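Long-range contact in phosphoserine phosphatase (Homo sapiens, PDB 6HYY), which hydrolyses O-phosphoserine to serine and phosphate, as a magnesium-dependent phosphatase of the haloacid dehalogenase family: residues A[19-25]-A[192-198]. Residues are numbered along the deposited sequence; the frame is centred on the assembly and turned at random. Where two conformers were deposited one is given.
Sequences STVIREE and FGGNVIR
Asn195 uses both ends of its carboxamide to tie the loop 192-198 to residues 19-25. Its ND2 gives an almost straight bond (172°) to Ser19 O, 3.0 Å away, leaving in the amide plane yet reaching the acceptor from above the carbonyl plane; a second bond from ND2, to Thr84 OG1, helps fix the amide's rotation. At the other end, OD1 accepts from Arg23 NE at 2.8 Å, in its own carbonyl plane and at the edge of the guanidinium, with a weak bond from Arg23 NH2 to the same oxygen; the two flat groups are turned 66° apart. Without this amide, as with an alanine here, Arg23 NE and Ser19 O would probably lose their shared partner and the guanidinium would be freer to swing. One water reinforces the joint, lying 2.9 Å from both Ser19 O and Asn195 N, and accepting from the latter. Further along, Ser19 OG donates to Glu25 OE2 at 2.7 Å on the anti side of the carboxylate, while the Arg198 guanidinium, salt-bridged to Asp175, lies with NH2 3.8 Å from Ser19 OG; only opposite charge links it to Glu25. Packing completes the contact: Phe192 extends its ring away from the backbone N (chi1 -179°), which brings CD2 to 4.1 Å from Thr20 CG2 and the ring edge to Ser19 O. Thr20 OG1 is hydrogen-bonded to Asp16 OD2. The arrangement illustrates how a haloacid dehalogenase Rossmann-like core joins helix 17-21 and its following loop to the loop after strand 188-192, beside the magnesium site of Asp16, Asp18 and Asp175.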
loop_
_atom_site.group_PDB
_atom_site.type_symbol
_atom_site.label_atom_id
_atom_site.label_comp_id
_atom_site.label_asym_id
_atom_site.label_seq_id
_atom_site.Cartn_x
_atom_site.Cartn_y
_atom_site.Cartn_z
ATOM N N SER A 19 1.153 1.128 -6.544
ATOM C CA SER A 19 0.872 0.328 -7.730
ATOM C C SER A 19 -0.316 -0.606 -7.561
ATOM O O SER A 19 -0.619 -1.374 -8.473
ATOM C CB SER A 19 2.098 -0.467 -8.193
ATOM O OG SER A 19 3.160 0.433 -8.452
ATOM N N THR A 20 -1.040 -0.523 -6.439
ATOM C CA THR A 20 -2.270 -1.288 -6.264
ATOM C C THR A 20 -3.453 -0.340 -6.112
ATOM O O THR A 20 -4.220 -0.184 -7.059
ATOM C CB THR A 20 -2.148 -2.246 -5.080
ATOM O OG1 THR A 20 -1.117 -3.195 -5.391
ATOM C CG2 THR A 20 -3.426 -3.001 -4.881
ATOM N N VAL A 21 -3.593 0.334 -4.975
ATOM C CA VAL A 21 -4.678 1.305 -4.803
ATOM C C VAL A 21 -4.420 2.559 -5.629
ATOM O O VAL A 21 -5.361 3.186 -6.140
ATOM C CB VAL A 21 -4.833 1.644 -3.310
ATOM C CG1 VAL A 21 -5.790 2.828 -3.111
ATOM C CG2 VAL A 21 -5.361 0.439 -2.570
ATOM N N ILE A 22 -3.159 2.962 -5.749
ATOM C CA ILE A 22 -2.792 4.079 -6.619
ATOM C C ILE A 22 -1.919 3.565 -7.760
ATOM O O ILE A 22 -1.319 2.501 -7.689
ATOM C CB ILE A 22 -2.082 5.215 -5.859
ATOM C CG1 ILE A 22 -0.760 4.716 -5.253
ATOM C CG2 ILE A 22 -3.028 5.834 -4.807
ATOM C CD1 ILE A 22 0.033 5.792 -4.501
ATOM N N ARG A 23 -1.839 4.362 -8.833
ATOM C CA ARG A 23 -1.120 3.915 -10.022
ATOM C C ARG A 23 0.390 4.010 -9.848
ATOM O O ARG A 23 1.128 3.217 -10.446
ATOM C CB ARG A 23 -1.575 4.736 -11.237
ATOM C CG ARG A 23 -3.088 4.881 -11.305
ATOM C CD ARG A 23 -3.596 4.882 -12.740
ATOM N NE ARG A 23 -3.797 3.514 -13.216
ATOM C CZ ARG A 23 -4.454 3.182 -14.323
ATOM N NH1 ARG A 23 -4.998 4.121 -15.093
ATOM N NH2 ARG A 23 -4.570 1.901 -14.657
ATOM N N GLU A 24 0.851 4.930 -9.014
ATOM C CA GLU A 24 2.250 5.311 -8.874
ATOM C C GLU A 24 2.848 4.716 -7.600
ATOM O O GLU A 24 2.167 4.078 -6.794
ATOM C CB GLU A 24 2.368 6.839 -8.869
ATOM C CG GLU A 24 1.582 7.566 -9.978
ATOM C CD GLU A 24 0.228 8.122 -9.513
ATOM O OE1 GLU A 24 -0.292 9.049 -10.181
ATOM O OE2 GLU A 24 -0.310 7.637 -8.493
ATOM N N GLU A 25 4.150 4.933 -7.419
ATOM C CA GLU A 25 4.821 4.655 -6.155
ATOM C C GLU A 25 5.029 5.987 -5.448
ATOM O O GLU A 25 5.648 6.900 -6.004
ATOM C CB GLU A 25 6.151 3.925 -6.377
ATOM C CG GLU A 25 6.034 2.648 -7.215
ATOM C CD GLU A 25 5.939 1.387 -6.361
ATOM O OE1 GLU A 25 6.880 1.136 -5.582
ATOM O OE2 GLU A 25 4.930 0.639 -6.470
ATOM N N PHE A 192 -2.431 -8.428 -7.837
ATOM C CA PHE A 192 -3.057 -7.398 -8.666
ATOM C C PHE A 192 -2.093 -6.885 -9.724
ATOM O O PHE A 192 -1.041 -6.331 -9.391
ATOM C CB PHE A 192 -3.549 -6.232 -7.805
ATOM C CG PHE A 192 -4.225 -5.171 -8.615
ATOM C CD1 PHE A 192 -5.496 -5.391 -9.139
ATOM C CD2 PHE A 192 -3.592 -3.975 -8.872
ATOM C CE1 PHE A 192 -6.120 -4.448 -9.903
ATOM C CE2 PHE A 192 -4.222 -3.003 -9.663
ATOM C CZ PHE A 192 -5.481 -3.244 -10.167
ATOM N N GLY A 193 -2.506 -6.976 -10.986
ATOM C CA GLY A 193 -1.640 -6.571 -12.081
ATOM C C GLY A 193 -2.217 -5.482 -12.967
ATOM O O GLY A 193 -1.800 -5.321 -14.119
ATOM N N GLY A 194 -3.169 -4.709 -12.444
ATOM C CA GLY A 194 -3.809 -3.687 -13.264
ATOM C C GLY A 194 -2.902 -2.540 -13.654
ATOM O O GLY A 194 -3.135 -1.873 -14.673
ATOM N N ASN A 195 -1.867 -2.273 -12.862
ATOM C CA ASN A 195 -0.947 -1.188 -13.170
ATOM C C ASN A 195 0.339 -1.697 -13.806
ATOM O O ASN A 195 0.713 -1.264 -14.901
ATOM C CB ASN A 195 -0.662 -0.362 -11.914
ATOM C CG ASN A 195 -1.867 0.460 -11.506
ATOM O OD1 ASN A 195 -2.433 1.191 -12.325
ATOM N ND2 ASN A 195 -2.295 0.314 -10.260
ATOM N N VAL A 196 1.041 -2.592 -13.134
ATOM C CA VAL A 196 2.184 -3.276 -13.727
ATOM C C VAL A 196 2.130 -4.712 -13.242
ATOM O O VAL A 196 1.824 -4.975 -12.073
ATOM C CB VAL A 196 3.522 -2.593 -13.369
ATOM C CG1 VAL A 196 4.712 -3.441 -13.836
ATOM C CG2 VAL A 196 3.602 -1.201 -13.985
ATOM N N ILE A 197 2.316 -5.646 -14.154
ATOM C CA ILE A 197 2.268 -7.053 -13.809
ATOM C C ILE A 197 3.647 -7.456 -13.331
ATOM O O ILE A 197 4.622 -7.355 -14.074
ATOM C CB ILE A 197 1.840 -7.899 -15.017
ATOM C CG1 ILE A 197 0.380 -7.590 -15.375
ATOM C CG2 ILE A 197 2.104 -9.380 -14.747
ATOM C CD1 ILE A 197 -0.084 -8.206 -16.683
ATOM N N ARG A 198 3.742 -7.933 -12.098
ATOM C CA ARG A 198 4.988 -8.529 -11.639
ATOM C C ARG A 198 4.871 -10.027 -11.894
ATOM O O ARG A 198 4.137 -10.726 -11.198
ATOM C CB ARG A 198 5.247 -8.176 -10.179
ATOM C CG ARG A 198 5.786 -6.749 -10.040
ATOM C CD ARG A 198 5.391 -6.052 -8.752
ATOM N NE ARG A 198 5.097 -4.637 -8.976
ATOM C CZ ARG A 198 6.002 -3.665 -9.004
ATOM N NH1 ARG A 198 7.282 -3.937 -8.826
ATOM N NH2 ARG A 198 5.628 -2.412 -9.218
HETATM O O HOH W 1 -0.569 -3.467 -10.521
#